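Local coordinates for protein salicylate 5-hydroxylase, large oxygenase component (Ralstonia sp., PDB 7C8Z) that catalyses the 5-hydroxylation of salicylate to gentisate as the iron-containing oxygenase component of a multicomponent NADH-dependent monooxygenase system, at residues S263-D268 with T425-R430; K216-G221 with G360-N365. All coordinates share one frame; numbering follows the deposited sequence.

Contact 1 (S263-D268 with T425-R430); sequences SELKMD and TETLIR
Leu265 and Met267, on strand 263-267, meet Thr425, Thr427 and Leu428 at the start of helix 427-440. The backbones approach most closely at Met267 and Leu428, whose CA atoms are 7.3 Å apart, and the touching parts run in directions 31° apart. The backbones do not pair, and side chains make nearly all of the contact. Glu426 occupies the N-cap position, and its carbonyl O accepts the N-H of Arg430 in the first turn.

Leu428 carries the contact through one branch. Its CD2 methyl fits between the two strand side chains, 3.5 Å from Leu265 CD1 and 3.4 Å from Met267 CG, with the sulfur of Met267 close by. The bend of Met267 at its last torsion (chi3 -66°) brings CE back to the same methyl and near Thr427. Leu265 divides its branches: CD1 also touches Thr427 CG2 at 3.5 Å, while CD2 reaches Thr425 CG2 at 3.8 Å. In both threonines CG2 lies between the backbone N and the carbonyl carbon and faces Leu265. Thr427 OG1 bonds to Gly418 N and Glu416 O; Thr425 OG1 accepts weak bonds from Thr427 N and Arg430 NH2.

This is buried helix-on-sheet packing at the edge of the catalytic domain's sheet, the side chain of Leu428 about 12 Å from the bound iron. Glu426, pointing away from the strand, packs on His112 and salt-bridges Arg113 of a second copy of this protein. The helix start thus meets that subunit's Rieske cluster pocket, consistent with ring-hydroxylating oxygenases, where one subunit's cluster serves the next one's iron.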
ATOM      1  N   SER A 263     -17.059 -16.215 -38.924  1.00 60.19           N
ATOM      2  CA  SER A 263     -17.198 -15.058 -38.053  1.00 53.05           C
ATOM      3  C   SER A 263     -17.573 -13.822 -38.858  1.00 54.43           C
ATOM      4  O   SER A 263     -17.408 -13.769 -40.079  1.00 74.68           O
ATOM      5  CB  SER A 263     -15.908 -14.796 -37.276  1.00 55.13           C
ATOM      6  OG  SER A 263     -14.793 -14.795 -38.150  1.00 67.29           O
ATOM      7  N   GLU A 264     -18.082 -12.822 -38.141  1.00 54.11           N
ATOM      8  CA  GLU A 264     -18.304 -11.490 -38.681  1.00 54.26           C
ATOM      9  C   GLU A 264     -18.337 -10.505 -37.523  1.00 56.91           C
ATOM     10  O   GLU A 264     -18.804 -10.835 -36.433  1.00 66.12           O
ATOM     11  CB  GLU A 264     -19.619 -11.420 -39.473  1.00 63.07           C
ATOM     12  CG  GLU A 264     -20.811 -12.056 -38.760  1.00 64.41           C
ATOM     13  CD  GLU A 264     -22.094 -11.977 -39.568  1.00 86.50           C
ATOM     14  OE1 GLU A 264     -22.201 -11.086 -40.438  1.00 94.22           O
ATOM     15  OE2 GLU A 264     -22.999 -12.810 -39.335  1.00 95.19           O
ATOM     16  N   LEU A 265     -17.828  -9.302 -37.756  1.00 66.97           N
ATOM     17  CA  LEU A 265     -17.771  -8.283 -36.718  1.00 56.85           C
ATOM     18  C   LEU A 265     -18.420  -7.010 -37.244  1.00 61.73           C
ATOM     19  O   LEU A 265     -18.127  -6.574 -38.363  1.00 55.34           O
ATOM     20  CB  LEU A 265     -16.334  -8.052 -36.241  1.00 50.26           C
ATOM     21  CG  LEU A 265     -15.263  -7.797 -37.285  1.00 51.83           C
ATOM     22  CD1 LEU A 265     -15.009  -6.318 -37.345  1.00 68.63           C
ATOM     23  CD2 LEU A 265     -13.992  -8.551 -36.952  1.00 48.78           C
ATOM     24  N   LYS A 266     -19.316  -6.434 -36.447  1.00 64.20           N
ATOM     25  CA  LYS A 266     -20.096  -5.270 -36.838  1.00 57.14           C
ATOM     26  C   LYS A 266     -19.928  -4.137 -35.834  1.00 54.35           C
ATOM     27  O   LYS A 266     -19.535  -4.346 -34.685  1.00 72.81           O
ATOM     28  CB  LYS A 266     -21.581  -5.631 -36.968  1.00 51.43           C
ATOM     29  CG  LYS A 266     -21.865  -6.668 -38.042  1.00 59.05           C
ATOM     30  CD  LYS A 266     -22.937  -7.636 -37.584  1.00 60.24           C
ATOM     31  CE  LYS A 266     -23.504  -8.440 -38.735  1.00 53.51           C
ATOM     32  NZ  LYS A 266     -24.990  -8.422 -38.690  1.00 55.75           N
ATOM     33  N   MET A 267     -20.229  -2.923 -36.295  1.00 45.99           N
ATOM     34  CA  MET A 267     -20.091  -1.707 -35.505  1.00 50.10           C
ATOM     35  C   MET A 267     -21.337  -0.854 -35.692  1.00 54.64           C
ATOM     36  O   MET A 267     -22.124  -1.065 -36.618  1.00 74.11           O
ATOM     37  CB  MET A 267     -18.861  -0.886 -35.916  1.00 49.39           C
ATOM     38  CG  MET A 267     -17.587  -1.238 -35.195  1.00 48.80           C
ATOM     39  SD  MET A 267     -16.153  -0.352 -35.856  1.00 47.81           S
ATOM     40  CE  MET A 267     -16.052  -1.043 -37.504  1.00 37.75           C
ATOM     41  N   ASP A 268     -21.513   0.118 -34.803  1.00 45.61           N
ATOM     42  CA  ASP A 268     -22.580   1.088 -34.972  1.00 51.05           C
ATOM     43  C   ASP A 268     -22.081   2.236 -35.848  1.00 50.13           C
ATOM     44  O   ASP A 268     -20.942   2.242 -36.317  1.00 55.39           O
ATOM     45  CB  ASP A 268     -23.103   1.565 -33.615  1.00 56.08           C
ATOM     46  CG  ASP A 268     -22.190   2.580 -32.946  1.00 63.74           C
ATOM     47  OD1 ASP A 268     -20.955   2.401 -32.990  1.00 66.28           O
ATOM     48  OD2 ASP A 268     -22.716   3.548 -32.352  1.00 66.48           O
ATOM     49  N   THR A 425      -8.640  -8.627 -38.491  1.00 42.11           N
ATOM     50  CA  THR A 425      -8.582  -7.195 -38.693  1.00 54.34           C
ATOM     51  C   THR A 425      -8.597  -6.515 -37.338  1.00 47.23           C
ATOM     52  O   THR A 425      -9.148  -7.046 -36.373  1.00 48.84           O
ATOM     53  CB  THR A 425      -9.742  -6.706 -39.571  1.00 54.96           C
ATOM     54  OG1 THR A 425      -9.790  -5.276 -39.539  1.00 62.86           O
ATOM     55  CG2 THR A 425     -11.070  -7.278 -39.083  1.00 50.32           C
ATOM     56  N   GLU A 426      -7.977  -5.340 -37.276  1.00 48.63           N
ATOM     57  CA  GLU A 426      -8.054  -4.488 -36.098  1.00 58.76           C
ATOM     58  C   GLU A 426      -9.002  -3.314 -36.317  1.00 59.13           C
ATOM     59  O   GLU A 426      -8.842  -2.256 -35.700  1.00 46.34           O
ATOM     60  CB  GLU A 426      -6.656  -4.008 -35.705  1.00 50.04           C
ATOM     61  CG  GLU A 426      -5.741  -5.144 -35.284  1.00 52.01           C
ATOM     62  CD  GLU A 426      -4.367  -4.675 -34.859  1.00 67.09           C
ATOM     63  OE1 GLU A 426      -4.147  -4.525 -33.638  1.00 74.78           O
ATOM     64  OE2 GLU A 426      -3.506  -4.464 -35.739  1.00 68.83           O
ATOM     65  N   THR A 427     -10.012  -3.502 -37.170  1.00 63.58           N
ATOM     66  CA  THR A 427     -10.857  -2.390 -37.586  1.00 59.49           C
ATOM     67  C   THR A 427     -11.713  -1.859 -36.443  1.00 53.18           C
ATOM     68  O   THR A 427     -12.049  -0.671 -36.432  1.00 63.34           O
ATOM     69  CB  THR A 427     -11.740  -2.809 -38.764  1.00 51.78           C
ATOM     70  OG1 THR A 427     -12.574  -1.713 -39.164  1.00 59.09           O
ATOM     71  CG2 THR A 427     -12.607  -3.995 -38.391  1.00 41.07           C
ATOM     72  N   LEU A 428     -12.070  -2.705 -35.473  1.00 47.29           N
ATOM     73  CA  LEU A 428     -12.874  -2.219 -34.357  1.00 44.69           C
ATOM     74  C   LEU A 428     -12.084  -1.247 -33.490  1.00 47.36           C
ATOM     75  O   LEU A 428     -12.626  -0.242 -33.020  1.00 42.70           O
ATOM     76  CB  LEU A 428     -13.379  -3.391 -33.518  1.00 44.90           C
ATOM     77  CG  LEU A 428     -14.228  -4.444 -34.223  1.00 45.02           C
ATOM     78  CD1 LEU A 428     -14.802  -5.433 -33.223  1.00 36.42           C
ATOM     79  CD2 LEU A 428     -15.333  -3.774 -34.999  1.00 35.59           C
ATOM     80  N   ILE A 429     -10.792  -1.507 -33.304  1.00 42.83           N
ATOM     81  CA  ILE A 429      -9.958  -0.585 -32.544  1.00 47.66           C
ATOM     82  C   ILE A 429      -9.726   0.698 -33.333  1.00 43.15           C
ATOM     83  O   ILE A 429      -9.716   1.800 -32.768  1.00 56.39           O
ATOM     84  CB  ILE A 429      -8.638  -1.272 -32.156  1.00 48.23           C
ATOM     85  CG1 ILE A 429      -8.933  -2.631 -31.517  1.00 44.59           C
ATOM     86  CG2 ILE A 429      -7.837  -0.391 -31.209  1.00 49.83           C
ATOM     87  CD1 ILE A 429      -7.701  -3.416 -31.132  1.00 45.09           C
ATOM     88  N   ARG A 430      -9.533   0.578 -34.647  1.00 42.61           N
ATOM     89  CA  ARG A 430      -9.361   1.766 -35.476  1.00 53.71           C
ATOM     90  C   ARG A 430     -10.610   2.639 -35.443  1.00 56.85           C
ATOM     91  O   ARG A 430     -10.516   3.869 -35.377  1.00 55.41           O
ATOM     92  CB  ARG A 430      -9.009   1.357 -36.908  1.00 50.46           C
ATOM     93  CG  ARG A 430      -7.567   0.893 -37.040  1.00 58.41           C
ATOM     94  CD  ARG A 430      -7.150   0.565 -38.468  1.00 65.02           C
ATOM     95  NE  ARG A 430      -8.095  -0.283 -39.185  1.00 56.26           N
ATOM     96  CZ  ARG A 430      -7.895  -1.576 -39.413  1.00 52.27           C
ATOM     97  NH1 ARG A 430      -6.795  -2.166 -38.961  1.00 49.43           N
ATOM     98  NH2 ARG A 430      -8.793  -2.281 -40.085  1.00 62.95           N
TER

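Contact 2 (K216-G221 with G360-N365); sequences KLKILG and GFEDDN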
ATOM      1  N   LYS A 216     -36.882 -13.226 -17.805  1.00 48.75           N
ATOM      2  CA  LYS A 216     -36.393 -12.722 -16.531  1.00 51.78           C
ATOM      3  C   LYS A 216     -35.140 -13.490 -16.132  1.00 60.97           C
ATOM      4  O   LYS A 216     -35.081 -14.717 -16.255  1.00 75.95           O
ATOM      5  CB  LYS A 216     -37.465 -12.827 -15.444  1.00 47.50           C
ATOM      6  CG  LYS A 216     -37.930 -11.467 -14.902  1.00 66.74           C
ATOM      7  CD  LYS A 216     -37.051 -10.979 -13.738  1.00 71.20           C
ATOM      8  CE  LYS A 216     -37.315  -9.509 -13.384  1.00 63.04           C
ATOM      9  NZ  LYS A 216     -36.747  -9.115 -12.057  1.00 49.86           N
ATOM     10  N   LEU A 217     -34.132 -12.762 -15.668  1.00 49.09           N
ATOM     11  CA  LEU A 217     -32.827 -13.336 -15.377  1.00 44.91           C
ATOM     12  C   LEU A 217     -32.721 -13.701 -13.901  1.00 45.42           C
ATOM     13  O   LEU A 217     -33.405 -13.125 -13.051  1.00 47.65           O
ATOM     14  CB  LEU A 217     -31.711 -12.356 -15.747  1.00 34.90           C
ATOM     15  CG  LEU A 217     -31.975 -11.489 -16.979  1.00 45.51           C
ATOM     16  CD1 LEU A 217     -30.900 -10.428 -17.137  1.00 46.45           C
ATOM     17  CD2 LEU A 217     -32.066 -12.347 -18.230  1.00 53.61           C
ATOM     18  N   LYS A 218     -31.881 -14.696 -13.614  1.00 45.00           N
ATOM     19  CA  LYS A 218     -31.531 -15.075 -12.247  1.00 47.00           C
ATOM     20  C   LYS A 218     -30.032 -14.859 -12.081  1.00 45.46           C
ATOM     21  O   LYS A 218     -29.236 -15.389 -12.863  1.00 47.81           O
ATOM     22  CB  LYS A 218     -31.922 -16.524 -11.938  1.00 42.63           C
ATOM     23  CG  LYS A 218     -31.491 -17.548 -12.974  1.00 56.67           C
ATOM     24  CD  LYS A 218     -32.061 -18.928 -12.662  1.00 61.91           C
ATOM     25  CE  LYS A 218     -31.318 -19.590 -11.513  1.00 68.77           C
ATOM     26  NZ  LYS A 218     -31.652 -21.038 -11.391  1.00 68.29           N
ATOM     27  N   ILE A 219     -29.655 -14.075 -11.073  1.00 41.41           N
ATOM     28  CA  ILE A 219     -28.250 -13.751 -10.838  1.00 44.78           C
ATOM     29  C   ILE A 219     -27.515 -14.971 -10.297  1.00 48.46           C
ATOM     30  O   ILE A 219     -27.879 -15.522  -9.251  1.00 43.64           O
ATOM     31  CB  ILE A 219     -28.116 -12.560  -9.883  1.00 30.28           C
ATOM     32  CG1 ILE A 219     -28.936 -11.382 -10.401  1.00 28.70           C
ATOM     33  CG2 ILE A 219     -26.659 -12.164  -9.730  1.00 28.81           C
ATOM     34  CD1 ILE A 219     -28.543 -10.938 -11.783  1.00 39.67           C
ATOM     35  N   LEU A 220     -26.449 -15.375 -10.989  1.00 47.23           N
ATOM     36  CA  LEU A 220     -25.610 -16.455 -10.493  1.00 41.30           C
ATOM     37  C   LEU A 220     -24.527 -15.943  -9.551  1.00 43.85           C
ATOM     38  O   LEU A 220     -24.232 -16.596  -8.543  1.00 38.02           O
ATOM     39  CB  LEU A 220     -24.967 -17.215 -11.657  1.00 48.56           C
ATOM     40  CG  LEU A 220     -25.905 -17.920 -12.643  1.00 42.16           C
ATOM     41  CD1 LEU A 220     -25.112 -18.678 -13.696  1.00 30.71           C
ATOM     42  CD2 LEU A 220     -26.868 -18.849 -11.918  1.00 38.73           C
ATOM     43  N   GLY A 221     -23.939 -14.789  -9.834  1.00 49.93           N
ATOM     44  CA  GLY A 221     -22.999 -14.235  -8.876  1.00 30.48           C
ATOM     45  C   GLY A 221     -22.079 -13.187  -9.467  1.00 28.80           C
ATOM     46  O   GLY A 221     -22.199 -12.789 -10.628  1.00 37.89           O
ATOM     47  N   GLY A 360     -28.065 -16.273 -15.342  1.00 44.65           N
ATOM     48  CA  GLY A 360     -28.796 -17.220 -16.157  1.00 41.02           C
ATOM     49  C   GLY A 360     -30.216 -16.735 -16.360  1.00 52.88           C
ATOM     50  O   GLY A 360     -30.524 -15.581 -16.044  1.00 45.69           O
ATOM     51  N   PHE A 361     -31.088 -17.586 -16.889  1.00 67.35           N
ATOM     52  CA  PHE A 361     -32.471 -17.222 -17.153  1.00 53.05           C
ATOM     53  C   PHE A 361     -33.399 -17.980 -16.214  1.00 57.05           C
ATOM     54  O   PHE A 361     -33.051 -19.036 -15.680  1.00 55.06           O
ATOM     55  CB  PHE A 361     -32.843 -17.505 -18.611  1.00 45.11           C
ATOM     56  CG  PHE A 361     -31.857 -16.956 -19.598  1.00 42.65           C
ATOM     57  CD1 PHE A 361     -31.911 -15.627 -19.984  1.00 37.60           C
ATOM     58  CD2 PHE A 361     -30.863 -17.763 -20.125  1.00 44.79           C
ATOM     59  CE1 PHE A 361     -31.003 -15.114 -20.880  1.00 41.16           C
ATOM     60  CE2 PHE A 361     -29.951 -17.257 -21.026  1.00 57.76           C
ATOM     61  CZ  PHE A 361     -30.020 -15.930 -21.404  1.00 54.65           C
ATOM     62  N   GLU A 362     -34.593 -17.415 -16.013  1.00 67.97           N
ATOM     63  CA  GLU A 362     -35.542 -18.014 -15.079  1.00 75.63           C
ATOM     64  C   GLU A 362     -35.973 -19.409 -15.518  1.00 65.19           C
ATOM     65  O   GLU A 362     -36.210 -20.273 -14.667  1.00 57.99           O
ATOM     66  CB  GLU A 362     -36.756 -17.098 -14.895  1.00 88.24           C
ATOM     67  CG  GLU A 362     -37.348 -17.133 -13.482  1.00 94.54           C
ATOM     68  CD  GLU A 362     -36.579 -16.269 -12.489  1.00 99.11           C
ATOM     69  OE1 GLU A 362     -35.746 -16.820 -11.734  1.00 97.01           O
ATOM     70  OE2 GLU A 362     -36.811 -15.040 -12.456  1.00 97.75           O
ATOM     71  N   ASP A 363     -36.106 -19.646 -16.827  1.00 65.65           N
ATOM     72  CA  ASP A 363     -36.534 -20.957 -17.307  1.00 70.10           C
ATOM     73  C   ASP A 363     -35.447 -22.015 -17.203  1.00 72.77           C
ATOM     74  O   ASP A 363     -35.660 -23.146 -17.664  1.00 80.65           O
ATOM     75  CB  ASP A 363     -37.035 -20.871 -18.750  1.00 66.32           C
ATOM     76  CG  ASP A 363     -36.071 -20.154 -19.674  1.00 78.53           C
ATOM     77  OD1 ASP A 363     -34.881 -20.536 -19.723  1.00 83.85           O
ATOM     78  OD2 ASP A 363     -36.516 -19.216 -20.371  1.00 79.99           O
ATOM     79  N   ASP A 364     -34.296 -21.685 -16.627  1.00 68.63           N
ATOM     80  CA  ASP A 364     -33.221 -22.653 -16.519  1.00 64.02           C
ATOM     81  C   ASP A 364     -33.533 -23.634 -15.414  1.00 51.63           C
ATOM     82  O   ASP A 364     -33.821 -23.250 -14.276  1.00 46.63           O
ATOM     83  CB  ASP A 364     -31.877 -21.989 -16.238  1.00 62.87           C
ATOM     84  CG  ASP A 364     -31.281 -21.358 -17.468  1.00 63.80           C
ATOM     85  OD1 ASP A 364     -31.423 -21.938 -18.566  1.00 73.28           O
ATOM     86  OD2 ASP A 364     -30.682 -20.275 -17.340  1.00 56.40           O
ATOM     87  N   ASN A 365     -33.432 -24.902 -15.743  1.00 59.91           N
ATOM     88  CA  ASN A 365     -33.521 -25.905 -14.708  1.00 56.67           C
ATOM     89  C   ASN A 365     -32.212 -25.958 -13.940  1.00 62.29           C
ATOM     90  O   ASN A 365     -31.334 -25.091 -14.013  1.00 57.13           O
ATOM     91  CB  ASN A 365     -33.878 -27.274 -15.281  1.00 63.79           C
ATOM     92  CG  ASN A 365     -32.973 -27.694 -16.423  1.00 68.55           C
ATOM     93  OD1 ASN A 365     -31.838 -27.233 -16.565  1.00 69.17           O
ATOM     94  ND2 ASN A 365     -33.496 -28.568 -17.270  1.00 77.46           N
TER
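Lys218 and Gly360 form an antiparallel hydrogen-bonded pair in which Lys218 N to Gly360 O and Gly360 N to Lys218 O are both 2.9 Å. The bond from Gly360 N to Lys218 O is nearly straight (175° at the hydrogen). A third backbone bond, from Glu362 N to Lys216 O at 2.8 Å, continues the pairing where strand 352-361 gives way to a turn. Between them Leu217 and Phe361 make a non-hydrogen-bonded pair.

The turn is a type I beta turn from Phe361 to Asp364, closed by Asp364 N on Phe361 O. The Asp364 carboxylate folds back so that OD2 takes the N-H of Phe361 at 2.8 Å from above the carboxylate plane, and Arg372 forms a salt bridge with the same oxygen.

Apolar contact comes from Leu217 and Phe361: the two side chains run alongside each other in one direction, with Leu217 CD2 3.7 Å from Phe361 CD1. Lys218 lays its aliphatic part along the partner backbone, CD being 3.2 Å from Phe361 O; a bend at chi3 (-76°) then carries NZ to Thr369 OG1. Leu220 rests CG on Gly360 N at 3.8 Å. Glu362 sets CB against Lys216 O, while its OE2 remains 5.9 Å from Lys216 NZ.

A classic beta bulge places Leu220 and Gly221 together across from His358 of strand 352-361. Leu220 packs on helix 366-375, whose N-cap is Asn365, with OD1 accepting the N-H of Trp368. The backbone of Leu220 also hydrogen-bonds to the chain of another protein, placing this edge strand at a subunit interface. Beyond the pair, Trp315 meets the Phe361 ring edge-to-face, and Leu217 packs on Leu73 of strand 69-73.

Both contacts involve the seven-stranded antiparallel sheet of the catalytic domain, at its two outermost strands within this chain. Contact 2 pairs edge strand 217-227 with its neighbour 352-361, and contact 1 sets helix 427-440 against the other edge strand, 263-267. Their centres are 30 Å apart and their nearest atoms about 19 Å, so they do not touch. Along the chain the segments alternate: 216-221, 263-268, 360-365, 425-430. Contact 2 thus joins strands at one border of the sheet within this chain, beside strand 69-73 and another protein's chain, while contact 1 brings the C-terminal helix to the opposite border, nearer the mononuclear iron and the neighbouring copy's cluster pocket.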